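Local coordinates for cell division control protein Cdc48 (Mycobacterium smegmatis, PDB 5E7P) that is an AAA-family protein that binds ADP in two P-loop modules and probably hydrolyses ATP, at residues A701-R706 / A720-T725; K137-T140 / T144-L147; L24-N29 / V87-A92; C693-R698 / E724-S729. One frame throughout, in Å; residues are numbered along the deposited sequence.

Interaction 1 of 4, residues A701-R706 / A720-T725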
loop_
_atom_site.group_PDB
_atom_site.type_symbol
_atom_site.label_atom_id
_atom_site.label_comp_id
_atom_site.label_asym_id
_atom_site.label_seq_id
_atom_site.Cartn_x
_atom_site.Cartn_y
_atom_site.Cartn_z
ATOM N N ALA A 701 -6.346 28.406 2.106
ATOM C CA ALA A 701 -6.135 28.285 0.671
ATOM C C ALA A 701 -7.466 28.261 -0.070
ATOM O O ALA A 701 -7.614 28.893 -1.114
ATOM C CB ALA A 701 -5.321 27.036 0.355
ATOM N N MET A 702 -8.434 27.537 0.484
ATOM C CA MET A 702 -9.761 27.440 -0.118
ATOM C C MET A 702 -10.490 28.781 -0.065
ATOM O O MET A 702 -11.180 29.163 -1.013
ATOM C CB MET A 702 -10.588 26.350 0.570
ATOM C CG MET A 702 -12.023 26.244 0.066
ATOM S SD MET A 702 -12.146 25.796 -1.678
ATOM C CE MET A 702 -12.137 24.007 -1.588
ATOM N N THR A 703 -10.330 29.494 1.045
ATOM C CA THR A 703 -10.916 30.820 1.195
ATOM C C THR A 703 -10.372 31.771 0.128
ATOM O O THR A 703 -11.105 32.595 -0.418
ATOM C CB THR A 703 -10.649 31.400 2.605
ATOM O OG1 THR A 703 -11.329 30.610 3.588
ATOM C CG2 THR A 703 -11.140 32.834 2.703
ATOM N N ALA A 704 -9.086 31.633 -0.179
ATOM C CA ALA A 704 -8.441 32.480 -1.176
ATOM C C ALA A 704 -8.856 32.115 -2.600
ATOM O O ALA A 704 -9.069 32.994 -3.434
ATOM C CB ALA A 704 -6.935 32.411 -1.029
ATOM N N MET A 705 -8.963 30.818 -2.873
ATOM C CA MET A 705 -9.357 30.346 -4.198
ATOM C C MET A 705 -10.782 30.775 -4.539
ATOM O O MET A 705 -11.061 31.183 -5.667
ATOM C CB MET A 705 -9.230 28.821 -4.294
ATOM C CG MET A 705 -7.805 28.296 -4.178
ATOM S SD MET A 705 -6.788 28.665 -5.620
ATOM C CE MET A 705 -7.507 27.576 -6.845
ATOM N N ARG A 706 -11.679 30.685 -3.562
ATOM C CA ARG A 706 -13.070 31.078 -3.770
ATOM C C ARG A 706 -13.217 32.595 -3.891
ATOM O O ARG A 706 -14.037 33.086 -4.671
ATOM C CB ARG A 706 -13.967 30.557 -2.643
ATOM C CG ARG A 706 -14.080 29.043 -2.563
ATOM C CD ARG A 706 -15.284 28.640 -1.726
ATOM N NE ARG A 706 -15.280 27.221 -1.376
ATOM C CZ ARG A 706 -15.614 26.242 -2.209
ATOM N NH1 ARG A 706 -15.588 24.983 -1.796
ATOM N NH2 ARG A 706 -15.971 26.518 -3.457
ATOM N N ALA A 720 -7.643 35.035 8.555
ATOM C CA ALA A 720 -8.525 35.527 9.607
ATOM C C ALA A 720 -9.925 34.932 9.490
ATOM O O ALA A 720 -10.548 34.582 10.494
ATOM C CB ALA A 720 -8.590 37.046 9.574
ATOM N N LYS A 721 -10.416 34.817 8.259
ATOM C CA LYS A 721 -11.718 34.210 8.014
ATOM C C LYS A 721 -11.677 32.707 8.276
ATOM O O LYS A 721 -12.601 32.145 8.859
ATOM C CB LYS A 721 -12.181 34.479 6.582
ATOM C CG LYS A 721 -13.544 33.890 6.261
ATOM C CD LYS A 721 -13.964 34.203 4.836
ATOM C CE LYS A 721 -15.338 33.622 4.529
ATOM N NZ LYS A 721 -15.777 33.916 3.135
ATOM N N ALA A 722 -10.596 32.065 7.843
ATOM C CA ALA A 722 -10.412 30.634 8.055
ATOM C C ALA A 722 -10.444 30.285 9.540
ATOM O O ALA A 722 -10.981 29.248 9.930
ATOM C CB ALA A 722 -9.106 30.170 7.428
ATOM N N ARG A 723 -9.880 31.166 10.362
ATOM C CA ARG A 723 -9.831 30.952 11.806
ATOM C C ARG A 723 -11.211 30.994 12.455
ATOM O O ARG A 723 -11.371 30.600 13.610
ATOM C CB ARG A 723 -8.915 31.978 12.477
ATOM C CG ARG A 723 -7.449 31.837 12.117
ATOM C CD ARG A 723 -6.580 32.641 13.063
ATOM N NE ARG A 723 -6.774 32.218 14.446
ATOM C CZ ARG A 723 -6.126 32.738 15.482
ATOM N NH1 ARG A 723 -5.237 33.704 15.293
ATOM N NH2 ARG A 723 -6.368 32.291 16.707
ATOM N N GLU A 724 -12.205 31.479 11.717
ATOM C CA GLU A 724 -13.568 31.527 12.229
ATOM C C GLU A 724 -14.205 30.142 12.189
ATOM O O GLU A 724 -15.010 29.797 13.053
ATOM C CB GLU A 724 -14.413 32.525 11.435
ATOM C CG GLU A 724 -13.876 33.946 11.460
ATOM C CD GLU A 724 -14.723 34.909 10.646
ATOM O OE1 GLU A 724 -15.749 34.472 10.077
ATOM O OE2 GLU A 724 -14.360 36.104 10.575
ATOM N N THR A 725 -13.834 29.349 11.186
ATOM C CA THR A 725 -14.369 27.997 11.044
ATOM C C THR A 725 -13.431 26.944 11.635
ATOM O O THR A 725 -13.883 25.916 12.138
ATOM C CB THR A 725 -14.671 27.649 9.572
ATOM O OG1 THR A 725 -13.447 27.570 8.831
ATOM C CG2 THR A 725 -15.573 28.704 8.949
#

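Interaction 2 of 4, residues K137-T140 / T144-L147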
loop_
_atom_site.group_PDB
_atom_site.type_symbol
_atom_site.label_atom_id
_atom_site.label_comp_id
_atom_site.label_asym_id
_atom_site.label_seq_id
_atom_site.Cartn_x
_atom_site.Cartn_y
_atom_site.Cartn_z
ATOM N N LYS A 137 -3.522 2.370 -11.781
ATOM C CA LYS A 137 -4.291 3.416 -12.450
ATOM C C LYS A 137 -5.766 3.412 -12.051
ATOM O O LYS A 137 -6.329 2.362 -11.736
ATOM C CB LYS A 137 -4.145 3.305 -13.969
ATOM C CG LYS A 137 -2.719 3.493 -14.453
ATOM C CD LYS A 137 -2.656 3.705 -15.956
ATOM C CE LYS A 137 -1.234 4.026 -16.399
ATOM N NZ LYS A 137 -1.163 4.342 -17.852
ATOM N N VAL A 138 -6.383 4.591 -12.063
ATOM C CA VAL A 138 -7.794 4.728 -11.710
ATOM C C VAL A 138 -8.714 4.510 -12.908
ATOM O O VAL A 138 -8.418 4.935 -14.025
ATOM C CB VAL A 138 -8.107 6.099 -11.070
ATOM C CG1 VAL A 138 -7.492 6.195 -9.685
ATOM C CG2 VAL A 138 -7.620 7.227 -11.961
ATOM N N MET A 139 -9.834 3.842 -12.661
ATOM C CA MET A 139 -10.777 3.503 -13.716
ATOM C C MET A 139 -12.170 4.011 -13.374
ATOM O O MET A 139 -12.561 4.050 -12.207
ATOM C CB MET A 139 -10.820 1.985 -13.923
ATOM C CG MET A 139 -9.473 1.347 -14.222
ATOM S SD MET A 139 -8.827 1.798 -15.843
ATOM C CE MET A 139 -7.113 1.314 -15.668
ATOM N N THR A 140 -12.909 4.403 -14.405
ATOM C CA THR A 140 -14.300 4.806 -14.265
ATOM C C THR A 140 -15.036 4.295 -15.495
ATOM O O THR A 140 -14.480 4.299 -16.593
ATOM C CB THR A 140 -14.444 6.340 -14.183
ATOM O OG1 THR A 140 -13.553 6.858 -13.188
ATOM C CG2 THR A 140 -15.873 6.728 -13.829
ATOM N N THR A 144 -11.819 6.144 -21.498
ATOM C CA THR A 144 -10.893 5.617 -22.487
ATOM C C THR A 144 -9.495 5.560 -21.881
ATOM O O THR A 144 -8.909 6.591 -21.557
ATOM C CB THR A 144 -10.861 6.483 -23.757
ATOM O OG1 THR A 144 -12.120 6.392 -24.432
ATOM C CG2 THR A 144 -9.764 6.009 -24.693
ATOM N N VAL A 145 -8.971 4.350 -21.716
ATOM C CA VAL A 145 -7.631 4.172 -21.168
ATOM C C VAL A 145 -6.657 3.673 -22.224
ATOM O O VAL A 145 -7.041 2.976 -23.165
ATOM C CB VAL A 145 -7.620 3.198 -19.973
ATOM C CG1 VAL A 145 -8.268 3.839 -18.761
ATOM C CG2 VAL A 145 -8.318 1.897 -20.339
ATOM N N SER A 146 -5.391 4.038 -22.061
ATOM C CA SER A 146 -4.343 3.591 -22.965
ATOM C C SER A 146 -3.349 2.712 -22.218
ATOM O O SER A 146 -2.877 3.074 -21.141
ATOM C CB SER A 146 -3.624 4.795 -23.570
ATOM O OG SER A 146 -3.185 5.675 -22.551
ATOM N N LEU A 147 -3.039 1.552 -22.788
ATOM C CA LEU A 147 -2.076 0.642 -22.181
ATOM C C LEU A 147 -0.660 1.179 -22.332
ATOM O O LEU A 147 0.195 0.954 -21.477
ATOM C CB LEU A 147 -2.168 -0.747 -22.815
ATOM C CG LEU A 147 -3.499 -1.490 -22.705
ATOM C CD1 LEU A 147 -3.355 -2.916 -23.224
ATOM C CD2 LEU A 147 -4.004 -1.482 -21.274
#

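Interaction 3 of 4, residues L24-N29 / V87-A92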
loop_
_atom_site.group_PDB
_atom_site.type_symbol
_atom_site.label_atom_id
_atom_site.label_comp_id
_atom_site.label_asym_id
_atom_site.label_seq_id
_atom_site.Cartn_x
_atom_site.Cartn_y
_atom_site.Cartn_z
ATOM N N LEU A 24 -12.137 25.015 -12.209
ATOM C CA LEU A 24 -10.895 25.494 -12.797
ATOM C C LEU A 24 -11.010 25.563 -14.313
ATOM O O LEU A 24 -11.976 25.071 -14.895
ATOM C CB LEU A 24 -9.726 24.584 -12.410
ATOM C CG LEU A 24 -9.396 24.440 -10.924
ATOM C CD1 LEU A 24 -8.209 23.515 -10.740
ATOM C CD2 LEU A 24 -9.117 25.795 -10.301
ATOM N N THR A 25 -10.017 26.181 -14.944
ATOM C CA THR A 25 -9.928 26.203 -16.397
ATOM C C THR A 25 -9.090 25.014 -16.854
ATOM O O THR A 25 -7.993 24.784 -16.345
ATOM C CB THR A 25 -9.291 27.509 -16.908
ATOM O OG1 THR A 25 -9.924 28.631 -16.279
ATOM C CG2 THR A 25 -9.442 27.623 -18.418
ATOM N N ALA A 26 -9.613 24.253 -17.810
ATOM C CA ALA A 26 -8.933 23.054 -18.284
ATOM C C ALA A 26 -8.159 23.322 -19.568
ATOM O O ALA A 26 -8.751 23.473 -20.637
ATOM C CB ALA A 26 -9.932 21.927 -18.492
ATOM N N ARG A 27 -6.835 23.381 -19.459
ATOM C CA ARG A 27 -5.984 23.573 -20.628
ATOM C C ARG A 27 -5.352 22.260 -21.076
ATOM O O ARG A 27 -5.049 21.394 -20.257
ATOM C CB ARG A 27 -4.902 24.617 -20.349
ATOM C CG ARG A 27 -5.448 25.981 -19.956
ATOM C CD ARG A 27 -4.368 27.050 -20.021
ATOM N NE ARG A 27 -3.095 26.579 -19.481
ATOM C CZ ARG A 27 -2.029 27.351 -19.295
ATOM N NH1 ARG A 27 -0.911 26.835 -18.800
ATOM N NH2 ARG A 27 -2.081 28.641 -19.603
ATOM N N LEU A 28 -5.159 22.121 -22.383
ATOM C CA LEU A 28 -4.600 20.905 -22.959
ATOM C C LEU A 28 -3.111 20.780 -22.648
ATOM O O LEU A 28 -2.319 21.657 -22.994
ATOM C CB LEU A 28 -4.833 20.886 -24.475
ATOM C CG LEU A 28 -4.523 19.618 -25.282
ATOM C CD1 LEU A 28 -3.085 19.604 -25.784
ATOM C CD2 LEU A 28 -4.821 18.362 -24.471
ATOM N N ASN A 29 -2.740 19.686 -21.991
ATOM C CA ASN A 29 -1.339 19.396 -21.722
ATOM C C ASN A 29 -0.626 19.080 -23.031
ATOM O O ASN A 29 -0.926 18.082 -23.684
ATOM C CB ASN A 29 -1.210 18.227 -20.743
ATOM C CG ASN A 29 0.170 18.139 -20.113
ATOM O OD1 ASN A 29 1.175 18.469 -20.742
ATOM N ND2 ASN A 29 0.222 17.696 -18.862
ATOM N N VAL A 87 -7.123 12.477 -23.626
ATOM C CA VAL A 87 -8.068 11.452 -23.193
ATOM C C VAL A 87 -8.857 11.862 -21.950
ATOM O O VAL A 87 -10.010 11.465 -21.786
ATOM C CB VAL A 87 -7.386 10.083 -22.954
ATOM C CG1 VAL A 87 -6.906 9.491 -24.271
ATOM C CG2 VAL A 87 -6.241 10.219 -21.971
ATOM N N THR A 88 -8.238 12.657 -21.081
ATOM C CA THR A 88 -8.910 13.121 -19.869
ATOM C C THR A 88 -9.987 14.145 -20.209
ATOM O O THR A 88 -11.089 14.102 -19.661
ATOM C CB THR A 88 -7.923 13.730 -18.855
ATOM O OG1 THR A 88 -6.870 12.796 -18.590
ATOM C CG2 THR A 88 -8.632 14.056 -17.555
ATOM N N LEU A 89 -9.658 15.064 -21.113
ATOM C CA LEU A 89 -10.625 16.037 -21.608
ATOM C C LEU A 89 -11.832 15.322 -22.202
ATOM O O LEU A 89 -12.973 15.745 -22.019
ATOM C CB LEU A 89 -9.989 16.941 -22.666
ATOM C CG LEU A 89 -8.983 17.992 -22.198
ATOM C CD1 LEU A 89 -8.419 18.745 -23.390
ATOM C CD2 LEU A 89 -9.632 18.957 -21.216
ATOM N N SER A 90 -11.566 14.229 -22.907
ATOM C CA SER A 90 -12.617 13.424 -23.513
ATOM C C SER A 90 -13.421 12.666 -22.458
ATOM O O SER A 90 -14.649 12.613 -22.526
ATOM C CB SER A 90 -12.011 12.451 -24.525
ATOM O OG SER A 90 -13.006 11.620 -25.092
ATOM N N ASN A 91 -12.728 12.087 -21.482
ATOM C CA ASN A 91 -13.387 11.316 -20.428
ATOM C C ASN A 91 -14.238 12.172 -19.492
ATOM O O ASN A 91 -15.212 11.691 -18.913
ATOM C CB ASN A 91 -12.362 10.520 -19.613
ATOM C CG ASN A 91 -11.742 9.382 -20.402
ATOM O OD1 ASN A 91 -12.273 8.967 -21.434
ATOM N ND2 ASN A 91 -10.615 8.866 -19.916
ATOM N N ALA A 92 -13.863 13.438 -19.345
ATOM C CA ALA A 92 -14.555 14.338 -18.431
ATOM C C ALA A 92 -15.633 15.156 -19.139
ATOM O O ALA A 92 -16.413 15.855 -18.494
ATOM C CB ALA A 92 -13.561 15.259 -17.740
#

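Interaction 4 of 4, residues C693-R698 / E724-S729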
loop_
_atom_site.group_PDB
_atom_site.type_symbol
_atom_site.label_atom_id
_atom_site.label_comp_id
_atom_site.label_asym_id
_atom_site.label_seq_id
_atom_site.Cartn_x
_atom_site.Cartn_y
_atom_site.Cartn_z
ATOM N N CYS A 693 -3.778 22.903 12.610
ATOM C CA CYS A 693 -2.926 23.784 11.817
ATOM C C CYS A 693 -3.012 23.433 10.334
ATOM O O CYS A 693 -3.137 24.315 9.483
ATOM C CB CYS A 693 -1.471 23.707 12.290
ATOM S SG CYS A 693 -1.199 24.225 14.002
ATOM N N VAL A 694 -2.934 22.140 10.036
ATOM C CA VAL A 694 -3.058 21.643 8.670
ATOM C C VAL A 694 -4.403 22.050 8.067
ATOM O O VAL A 694 -4.492 22.396 6.886
ATOM C CB VAL A 694 -2.905 20.100 8.627
ATOM C CG1 VAL A 694 -3.214 19.556 7.240
ATOM C CG2 VAL A 694 -1.503 19.695 9.066
ATOM N N ALA A 695 -5.445 22.025 8.893
ATOM C CA ALA A 695 -6.788 22.383 8.445
ATOM C C ALA A 695 -6.941 23.891 8.258
ATOM O O ALA A 695 -7.740 24.344 7.438
ATOM C CB ALA A 695 -7.833 21.858 9.421
ATOM N N LEU A 696 -6.176 24.665 9.022
ATOM C CA LEU A 696 -6.213 26.119 8.904
ATOM C C LEU A 696 -5.602 26.576 7.581
ATOM O O LEU A 696 -6.051 27.555 6.988
ATOM C CB LEU A 696 -5.494 26.783 10.081
ATOM C CG LEU A 696 -5.545 28.315 10.110
ATOM C CD1 LEU A 696 -6.982 28.809 10.179
ATOM C CD2 LEU A 696 -4.731 28.877 11.267
ATOM N N LEU A 697 -4.583 25.860 7.118
ATOM C CA LEU A 697 -3.944 26.164 5.841
ATOM C C LEU A 697 -4.831 25.726 4.686
ATOM O O LEU A 697 -4.939 26.415 3.672
ATOM C CB LEU A 697 -2.590 25.463 5.739
ATOM C CG LEU A 697 -1.465 25.999 6.623
ATOM C CD1 LEU A 697 -0.296 25.028 6.623
ATOM C CD2 LEU A 697 -1.026 27.370 6.143
ATOM N N ARG A 698 -5.447 24.561 4.852
ATOM C CA ARG A 698 -6.406 24.028 3.895
ATOM C C ARG A 698 -7.568 24.996 3.710
ATOM O O ARG A 698 -7.942 25.331 2.585
ATOM C CB ARG A 698 -6.917 22.678 4.397
ATOM C CG ARG A 698 -8.133 22.125 3.672
ATOM C CD ARG A 698 -8.764 21.024 4.516
ATOM N NE ARG A 698 -9.680 20.178 3.758
ATOM C CZ ARG A 698 -10.973 20.437 3.595
ATOM N NH1 ARG A 698 -11.499 21.529 4.134
ATOM N NH2 ARG A 698 -11.734 19.608 2.890
ATOM N N GLU A 724 -12.205 31.479 11.717
ATOM C CA GLU A 724 -13.568 31.527 12.229
ATOM C C GLU A 724 -14.205 30.142 12.189
ATOM O O GLU A 724 -15.010 29.797 13.053
ATOM C CB GLU A 724 -14.413 32.525 11.435
ATOM C CG GLU A 724 -13.876 33.946 11.460
ATOM C CD GLU A 724 -14.723 34.909 10.646
ATOM O OE1 GLU A 724 -15.749 34.472 10.077
ATOM O OE2 GLU A 724 -14.360 36.104 10.575
ATOM N N THR A 725 -13.834 29.349 11.186
ATOM C CA THR A 725 -14.369 27.997 11.044
ATOM C C THR A 725 -13.431 26.944 11.635
ATOM O O THR A 725 -13.883 25.916 12.138
ATOM C CB THR A 725 -14.671 27.649 9.572
ATOM O OG1 THR A 725 -13.447 27.570 8.831
ATOM C CG2 THR A 725 -15.573 28.704 8.949
ATOM N N VAL A 726 -12.128 27.201 11.571
ATOM C CA VAL A 726 -11.147 26.288 12.151
ATOM C C VAL A 726 -10.752 26.742 13.554
ATOM O O VAL A 726 -9.949 27.661 13.725
ATOM C CB VAL A 726 -9.890 26.161 11.272
ATOM C CG1 VAL A 726 -8.932 25.143 11.870
ATOM C CG2 VAL A 726 -10.275 25.770 9.852
ATOM N N ARG A 727 -11.322 26.082 14.556
ATOM C CA ARG A 727 -11.153 26.489 15.946
ATOM C C ARG A 727 -10.124 25.620 16.668
ATOM O O ARG A 727 -9.807 24.525 16.208
ATOM C CB ARG A 727 -12.504 26.427 16.667
ATOM C CG ARG A 727 -13.586 27.271 16.016
ATOM C CD ARG A 727 -13.100 28.692 15.787
ATOM N NE ARG A 727 -12.689 29.337 17.031
ATOM C CZ ARG A 727 -11.904 30.409 17.092
ATOM N NH1 ARG A 727 -11.434 30.955 15.978
ATOM N NH2 ARG A 727 -11.582 30.932 18.268
ATOM N N PRO A 728 -9.588 26.114 17.799
ATOM C CA PRO A 728 -8.701 25.280 18.620
ATOM C C PRO A 728 -9.460 24.098 19.223
ATOM O O PRO A 728 -10.612 24.257 19.634
ATOM C CB PRO A 728 -8.238 26.241 19.723
ATOM C CG PRO A 728 -9.277 27.323 19.754
ATOM C CD PRO A 728 -9.704 27.483 18.332
ATOM N N SER A 729 -8.822 22.932 19.276
ATOM C CA SER A 729 -9.495 21.719 19.733
ATOM C C SER A 729 -8.916 21.143 21.025
ATOM O O SER A 729 -9.532 20.287 21.657
ATOM C CB SER A 729 -9.473 20.659 18.631
ATOM O OG SER A 729 -8.140 20.345 18.265
#

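Interaction 1 of 4, residues A701-R706 / A720-T725
Thr703 meets Lys721 and Ala722 where helix 690-707 passes helix 716-725, and its branched side chain makes both contacts. The methyl CG2 lies 3.8 Å from Lys721 CD, so a short branch crosses the flank of a long aliphatic chain. The hydroxyl branch is turned toward Ala722, with Thr703 OG1 4.5 Å from Ala722 CB, a loose approach. With chi1 at -65°, CG2 stands anti to the backbone N and OG1 lies back beside that N, where it is hydrogen-bonded to Glu699 O, one turn earlier. The polar branch is thus satisfied within its own helix and the methyl is left to pack. The closest CA atoms, those of Thr703 and Ala722, are 6.9 Å apart, a short spacing for two helices that the small alanine permits. Ala722 is the buried side of the contact, for its methyl also packs on Leu696 and Ser700. Lys721 forms the solvent side: its fully extended chain runs past Thr703, lending methylene groups to the interface while the residue as a whole remains exposed. Farther along, Ala722 O accepts from Thr725 N at 3.1 Å and from Thr725 OG1 at 3.2 Å, both arriving from the same face of the carbonyl plane, with the hydroxyl at a C=O...O angle of 132°. This double grip ties Thr725 back to the residue that packs. Helix 690-707 and helix 716-725 pack here as successive helices of the helical AAA+ lid domain.

Interaction 2 of 4, residues K137-T140 / T144-L147
Met139, whose side chain reaches Val145 across the contact, is hydrogen-bonded through its backbone to Val189 in its own small sheet. Met139 SD rests 3.6 Å from Val145 CG1, and its terminal methyl CE is 4.2 Å from the same carbon, so one valine branch sits against the end of the thioether. The two side chains meet at about a right angle. Met139 starts out flanking the other segment; CG beside the backbone N and a bend at chi2, -69°, swing the sulfur across. Lys137 adds a long polar approach, its NZ 3.9 Å from Ser146 O, too far for a hydrogen bond. Lys137 CG lies beside its backbone N, and beyond it the chain is stretched out, carrying NZ over to the second segment. Although three residues separate the segments in sequence, their strands do not pair: the nearest CA atoms, of Met139 and Val145, are 8.1 Å apart. Strand 138-140 is an outer strand of one small mixed sheet, whereas strand 144-146 edges another, bonded through Val145 to Leu178. The short link between them therefore passes the chain from sheet to sheet, in a part of the N-terminal region that probably corresponds to the small beta-barrel subdomain of Cdc48-like proteins. Leu134 packs on Met139 and also on Leu147, adding to the apolar side. Chemically, the sheets are joined here by dispersion contacts and one long approach that may be weakly favoured by the carbonyl dipole, while the backbones of Met139 and Val145 bond within their own sheets.

Interaction 3 of 4, residues L24-N29 / V87-A92
In the Cdc48 N-terminal domain, a member of the double-psi beta-barrel clan, Leu89 of helix 86-92 packs against Ala26 and Leu28 of strand 22-28. The leucine works as a fork, each prong on its own partner. Leu89 CD2 lies 4.0 Å from Ala26 CB, and Leu89 CD1 lies 3.8 Å from Leu28 CD2. Ala26 and Leu28 stand two positions apart on the strand, so the fork spans one residue of it, and Arg27 between them points away. Leu28 does not aim directly at the helix. Its CG is anti to the backbone N, chi1 -171°, and from there the CD2 branch reaches Leu89, the two side chains crossing at about a right angle. Backbone separation is ample, 7.9 Å between the CA atoms of Leu28 and Leu89, and is bridged by the leucine side chains. Within the helix, Asn91 N bonds to Val87 O at 2.8 Å and Ala92 N to Thr88 O at 2.9 Å. Ala26 is buried; Leu28 is partly exposed and also touches Glu96. Strand 22-28 runs between strand 98-104, antiparallel to it, and the parallel outer strand 81-84; helix 86-92 follows that outer strand directly and folds back over the sheet, with Leu89 touching Leu84 and Ala26 packing on Val94 and Val100.

Interaction 4 of 4, residues C693-R698 / E724-S729
Leu696, midway along helix 690-707, and Val726, in extended conformation just beyond helix 716-725, bring their CA atoms within 5.9 Å. So close an approach sets the valine against helix backbone as well as side chains. Val726 CG2 lies 3.8 Å from Ala695 O, and Val726 CG1 is 4.0 Å from Leu696 N. The same CG1 meets Ala695 CB at 4.2 Å. With chi1 near -177°, Val726 CG1 is anti to its own backbone N, and the two methyls straddle the Ala695-Leu696 peptide, CG2 at its carbonyl end and CG1 at its nitrogen. Leu696 comes in obliquely from the flank, its CD1 4.1 Å from Val726 CB. This is the helical AAA+ lid, which borders a nucleotide site: Val694, one residue before Ala695, touches a bound ADP, and the side chain of Ala695 is about 9 Å from that ligand. Leu696 is buried and also packs on Arg723, the valine thus continuing the apolar surface that helix 716-725 presents. Past Val726 the polar bonds take over. Val726 O is hydrogen-bonded to Tyr688 OH, and Ser729 OG to Asp692 OD2, which keeps the departing chain beside the beginning of helix 690-707.

In the fold
From the N terminus, interaction 3 comes first and closes a long loop that includes several strands and a short helix within the barrel domain. Interaction 2 follows in series, closing a three-residue link between two small sheets; a probable hydrogen bond from Thr144 N to Asn91 OD1, 2.9 Å, joins it to interaction 3. Much later, 693-698 and 701-706 lie on one helix, and their partners 724-729 and 720-725 overlap at Glu724 and Thr725, so the span of interaction 1 lies wholly within that of interaction 4. Their centres are 9 Å apart, linked through Leu696. Met705 packs on Leu24, bringing the AAA+ lid against the N-terminal domain, whereas interaction 2 touches neither lid contact.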